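Local coordinates for protein putative dehydrogenase (Pseudarthrobacter phenanthrenivorans, PDB 6A3F) that oxidises levoglucosan to 3-dehydrolevoglucosan with NAD(+) as hydride acceptor, working as a homotetramer of the Gfo/Idh/MocA family, at residues V146-A158 with I353-D365. Numbering follows the deposited sequence.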
loop_
_atom_site.group_PDB
_atom_site.type_symbol
_atom_site.label_atom_id
_atom_site.label_comp_id
_atom_site.label_asym_id
_atom_site.label_seq_id
_atom_site.Cartn_x
_atom_site.Cartn_y
_atom_site.Cartn_z
ATOM N N VAL B 146 32.985 25.660 -7.788
ATOM C CA VAL B 146 32.093 24.560 -7.544
ATOM C C VAL B 146 30.968 24.675 -8.565
ATOM O O VAL B 146 30.372 25.773 -8.722
ATOM C CB VAL B 146 31.544 24.601 -6.110
ATOM C CG1 VAL B 146 30.508 23.489 -5.905
ATOM C CG2 VAL B 146 32.674 24.498 -5.097
ATOM N N HIS B 147 30.721 23.596 -9.267
ATOM C CA HIS B 147 29.647 23.554 -10.239
ATOM C C HIS B 147 28.724 22.367 -9.936
ATOM O O HIS B 147 29.202 21.234 -9.723
ATOM C CB HIS B 147 30.201 23.473 -11.675
ATOM C CG HIS B 147 31.322 22.516 -11.868
ATOM N ND1 HIS B 147 31.127 21.262 -12.367
ATOM C CD2 HIS B 147 32.654 22.651 -11.662
ATOM C CE1 HIS B 147 32.289 20.648 -12.450
ATOM N NE2 HIS B 147 33.247 21.494 -12.033
ATOM N N MET B 148 27.419 22.624 -10.014
ATOM C CA MET B 148 26.416 21.602 -9.619
ATOM C C MET B 148 25.216 21.658 -10.560
ATOM O O MET B 148 24.743 22.740 -10.929
ATOM C CB MET B 148 25.963 21.853 -8.179
ATOM C CG MET B 148 25.288 20.663 -7.511
ATOM S SD MET B 148 24.833 21.022 -5.822
ATOM C CE MET B 148 24.385 19.374 -5.251
ATOM N N VAL B 149 24.712 20.483 -10.946
ATOM C CA VAL B 149 23.445 20.415 -11.707
ATOM C C VAL B 149 22.338 19.904 -10.757
ATOM O O VAL B 149 22.613 19.051 -9.915
ATOM C CB VAL B 149 23.573 19.573 -12.992
ATOM C CG1 VAL B 149 23.966 18.138 -12.744
ATOM C CG2 VAL B 149 22.325 19.661 -13.840
ATOM N N ALA B 150 21.135 20.449 -10.877
ATOM C CA ALA B 150 20.067 20.322 -9.830
ATOM C C ALA B 150 19.276 19.019 -10.000
ATOM O O ALA B 150 18.034 19.100 -10.211
ATOM C CB ALA B 150 19.128 21.508 -9.915
ATOM N N PHE B 151 19.956 17.871 -9.964
ATOM C CA PHE B 151 19.257 16.571 -9.854
ATOM C C PHE B 151 18.934 16.353 -8.348
ATOM O O PHE B 151 19.512 15.511 -7.627
ATOM C CB PHE B 151 20.078 15.441 -10.488
ATOM C CG PHE B 151 20.183 15.492 -11.988
ATOM C CD1 PHE B 151 19.043 15.569 -12.777
ATOM C CD2 PHE B 151 21.429 15.513 -12.607
ATOM C CE1 PHE B 151 19.136 15.615 -14.159
ATOM C CE2 PHE B 151 21.521 15.569 -13.992
ATOM C CZ PHE B 151 20.376 15.647 -14.757
ATOM N N ASN B 152 18.020 17.169 -7.863
ATOM C CA ASN B 152 17.765 17.327 -6.445
ATOM C C ASN B 152 17.169 16.033 -5.848
ATOM O O ASN B 152 17.325 15.792 -4.626
ATOM C CB ASN B 152 16.865 18.523 -6.189
ATOM C CG ASN B 152 15.512 18.336 -6.818
ATOM O OD1 ASN B 152 15.442 18.328 -8.045
ATOM N ND2 ASN B 152 14.484 18.079 -5.996
ATOM N N TYR B 153 16.494 15.215 -6.669
ATOM C CA TYR B 153 15.786 14.078 -6.153
ATOM C C TYR B 153 16.753 13.012 -5.656
ATOM O O TYR B 153 16.359 12.204 -4.807
ATOM C CB TYR B 153 14.826 13.472 -7.169
ATOM C CG TYR B 153 13.636 14.329 -7.489
ATOM C CD1 TYR B 153 12.682 14.624 -6.527
ATOM C CD2 TYR B 153 13.504 14.898 -8.756
ATOM C CE1 TYR B 153 11.586 15.403 -6.836
ATOM C CE2 TYR B 153 12.419 15.700 -9.067
ATOM C CZ TYR B 153 11.436 15.917 -8.112
ATOM O OH TYR B 153 10.332 16.683 -8.392
ATOM N N ARG B 154 18.015 13.025 -6.078
ATOM C CA ARG B 154 18.936 12.030 -5.516
ATOM C C ARG B 154 19.276 12.345 -4.046
ATOM O O ARG B 154 19.847 11.462 -3.386
ATOM C CB ARG B 154 20.183 11.886 -6.388
ATOM C CG ARG B 154 21.191 13.011 -6.227
ATOM C CD ARG B 154 22.663 12.611 -6.295
ATOM N NE ARG B 154 23.124 12.275 -7.649
ATOM C CZ ARG B 154 24.407 12.094 -7.984
ATOM N NH1 ARG B 154 25.349 12.225 -7.068
ATOM N NH2 ARG B 154 24.742 11.744 -9.214
ATOM N N ARG B 155 18.958 13.543 -3.541
ATOM C CA ARG B 155 19.195 13.918 -2.185
ATOM C C ARG B 155 17.909 13.735 -1.346
ATOM O O ARG B 155 17.845 14.209 -0.221
ATOM C CB ARG B 155 19.765 15.342 -2.093
ATOM C CG ARG B 155 21.270 15.367 -2.371
ATOM C CD ARG B 155 21.890 16.734 -2.512
ATOM N NE ARG B 155 23.340 16.632 -2.361
ATOM C CZ ARG B 155 24.216 16.289 -3.301
ATOM N NH1 ARG B 155 23.830 16.013 -4.536
ATOM N NH2 ARG B 155 25.507 16.243 -2.978
ATOM N N THR B 156 16.880 13.072 -1.872
ATOM C CA THR B 156 15.846 12.503 -1.019
ATOM C C THR B 156 16.531 11.521 -0.049
ATOM O O THR B 156 17.250 10.634 -0.501
ATOM C CB THR B 156 14.769 11.755 -1.812
ATOM O OG1 THR B 156 14.212 12.524 -2.894
ATOM C CG2 THR B 156 13.626 11.278 -0.936
ATOM N N PRO B 157 16.287 11.676 1.262
ATOM C CA PRO B 157 17.039 10.839 2.168
ATOM C C PRO B 157 16.910 9.351 1.823
ATOM O O PRO B 157 17.898 8.639 1.920
ATOM C CB PRO B 157 16.523 11.212 3.550
ATOM C CG PRO B 157 16.210 12.663 3.378
ATOM C CD PRO B 157 15.622 12.741 1.984
ATOM N N ALA B 158 15.725 8.876 1.448
ATOM C CA ALA B 158 15.503 7.487 1.075
ATOM C C ALA B 158 16.434 7.023 -0.059
ATOM O O ALA B 158 16.838 5.880 -0.101
ATOM C CB ALA B 158 14.065 7.321 0.685
ATOM N N ILE B 353 9.094 14.575 4.950
ATOM C CA ILE B 353 9.991 15.137 3.930
ATOM C C ILE B 353 9.115 15.556 2.732
ATOM O O ILE B 353 8.364 14.762 2.229
ATOM C CB ILE B 353 11.031 14.084 3.507
ATOM C CG1 ILE B 353 11.911 13.591 4.668
ATOM C CG2 ILE B 353 11.856 14.577 2.331
ATOM C CD1 ILE B 353 12.748 14.664 5.322
ATOM N N GLY B 354 9.244 16.806 2.307
ATOM C CA GLY B 354 8.721 17.298 1.032
ATOM C C GLY B 354 9.834 17.728 0.074
ATOM O O GLY B 354 11.044 17.438 0.230
ATOM N N TYR B 355 9.424 18.409 -0.977
ATOM C CA TYR B 355 10.332 18.786 -2.035
ATOM C C TYR B 355 11.426 19.709 -1.490
ATOM O O TYR B 355 12.538 19.635 -1.917
ATOM C CB TYR B 355 9.558 19.536 -3.122
ATOM C CG TYR B 355 10.370 19.928 -4.339
ATOM C CD1 TYR B 355 10.594 19.026 -5.373
ATOM C CD2 TYR B 355 10.936 21.189 -4.440
ATOM C CE1 TYR B 355 11.392 19.374 -6.450
ATOM C CE2 TYR B 355 11.715 21.555 -5.528
ATOM C CZ TYR B 355 11.931 20.651 -6.550
ATOM O OH TYR B 355 12.648 21.055 -7.649
ATOM N N GLY B 356 11.040 20.607 -0.599
ATOM C CA GLY B 356 11.917 21.625 -0.075
ATOM C C GLY B 356 13.148 21.032 0.583
ATOM O O GLY B 356 14.260 21.550 0.383
ATOM N N GLU B 357 12.968 19.948 1.352
ATOM C CA GLU B 357 14.126 19.344 2.058
ATOM C C GLU B 357 15.186 18.873 1.049
ATOM O O GLU B 357 16.373 18.972 1.362
ATOM C CB GLU B 357 13.691 18.201 2.988
ATOM C CG GLU B 357 12.991 18.719 4.230
ATOM C CD GLU B 357 11.473 18.875 4.135
ATOM O OE1 GLU B 357 10.934 18.991 3.015
ATOM O OE2 GLU B 357 10.809 18.840 5.178
ATOM N N THR B 358 14.787 18.411 -0.131
ATOM C CA THR B 358 15.771 17.977 -1.122
ATOM C C THR B 358 16.613 19.179 -1.565
ATOM O O THR B 358 17.835 19.096 -1.703
ATOM C CB THR B 358 15.136 17.271 -2.324
ATOM O OG1 THR B 358 14.458 18.191 -3.196
ATOM C CG2 THR B 358 14.222 16.160 -1.861
ATOM N N LYS B 359 15.957 20.306 -1.734
ATOM C CA LYS B 359 16.687 21.543 -2.128
ATOM C C LYS B 359 17.567 22.067 -0.981
ATOM O O LYS B 359 18.653 22.639 -1.235
ATOM C CB LYS B 359 15.707 22.625 -2.589
ATOM C CG LYS B 359 14.864 22.289 -3.810
ATOM C CD LYS B 359 15.683 22.028 -5.082
ATOM C CE LYS B 359 16.295 23.290 -5.678
ATOM N NZ LYS B 359 17.208 22.919 -6.781
ATOM N N ILE B 360 17.112 21.904 0.263
ATOM C CA ILE B 360 17.880 22.315 1.438
ATOM C C ILE B 360 19.159 21.461 1.572
ATOM O O ILE B 360 20.272 22.002 1.848
ATOM C CB ILE B 360 17.002 22.321 2.716
ATOM C CG1 ILE B 360 15.947 23.429 2.681
ATOM C CG2 ILE B 360 17.868 22.487 3.947
ATOM C CD1 ILE B 360 14.859 23.266 3.683
ATOM N N ILE B 361 19.035 20.174 1.340
ATOM C CA ILE B 361 20.150 19.246 1.423
ATOM C C ILE B 361 21.125 19.539 0.286
ATOM O O ILE B 361 22.343 19.592 0.483
ATOM C CB ILE B 361 19.662 17.795 1.375
ATOM C CG1 ILE B 361 18.838 17.450 2.607
ATOM C CG2 ILE B 361 20.816 16.819 1.244
ATOM C CD1 ILE B 361 18.072 16.180 2.450
ATOM N N GLU B 362 20.577 19.726 -0.912
ATOM C CA GLU B 362 21.361 20.111 -2.092
ATOM C C GLU B 362 22.210 21.355 -1.787
ATOM O O GLU B 362 23.443 21.345 -2.000
ATOM C CB GLU B 362 20.392 20.300 -3.266
ATOM C CG GLU B 362 21.051 20.626 -4.599
ATOM C CD GLU B 362 20.006 20.848 -5.680
ATOM O OE1 GLU B 362 19.148 21.756 -5.480
ATOM O OE2 GLU B 362 20.038 20.081 -6.683
ATOM N N ALA B 363 21.579 22.407 -1.288
ATOM C CA ALA B 363 22.279 23.660 -0.959
ATOM C C ALA B 363 23.332 23.445 0.136
ATOM O O ALA B 363 24.448 24.041 0.099
ATOM C CB ALA B 363 21.286 24.722 -0.609
ATOM N N HIS B 364 23.019 22.611 1.130
ATOM C CA HIS B 364 24.024 22.297 2.142
ATOM C C HIS B 364 25.279 21.724 1.496
ATOM O O HIS B 364 26.425 22.137 1.855
ATOM C CB HIS B 364 23.478 21.309 3.188
ATOM C CG HIS B 364 24.474 21.001 4.265
ATOM N ND1 HIS B 364 25.037 19.760 4.429
ATOM C CD2 HIS B 364 25.036 21.788 5.198
ATOM C CE1 HIS B 364 25.910 19.799 5.431
ATOM N NE2 HIS B 364 25.946 21.032 5.893
ATOM N N ASP B 365 25.122 20.759 0.585
ATOM C CA ASP B 365 26.296 20.089 0.082
ATOM C C ASP B 365 27.059 21.030 -0.873
ATOM O O ASP B 365 28.287 20.955 -0.986
ATOM C CB ASP B 365 25.960 18.778 -0.629
ATOM C CG ASP B 365 25.603 17.623 0.351
ATOM O OD1 ASP B 365 25.850 17.737 1.585
ATOM O OD2 ASP B 365 25.070 16.629 -0.156
HETATM O O HOH W 1 21.901 18.626 -7.251
HETATM O O HOH W 2 13.401 19.314 -9.476
#
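Arg155 lays its extended side chain across helix 355-371, CD packing 3.4 Å from Glu362 CA. The salt bridge beyond is side-on: Arg155 NE and NH2 both donate to Asp365 OD2, at 2.8 and 2.9 Å, close to the guanidinium plane, with the carboxylate turned 75° from it. Met148 CE rests over one guanidinium face, and NH1 turns to Ser377 O. Glu362, with CG anti to its backbone N (chi1 -177°), runs out toward Ala150, its CG against Met148 CE. Its OE2 lies 3.2 Å from Ala150 CA, while OE1 forms a salt bridge with Lys359 NZ through its syn lone pair. The chain following strand 147-149, an edge strand of the parallel Rossmann sheet within this chain, carries Ala150 at an inverse gamma turn and Asn152 and Tyr153 in a short 3-10 segment; Ala150 and Asn152 bind NADH, Tyr153 levoglucosan. Asn152 ND2 donates almost straight (167°) and in its amide plane to Thr358 OG1, 2.8 Å away; that hydroxyl donates to Tyr355 O. The bond fixes the amide's rotation; OD1 accepts from a water shared with the OH of Tyr355, which also binds NADH. Tyr153 OH, hydrogen-bonded to Asn293 ND2, approaches the Tyr355 ring edge, 3.5 Å from CE1.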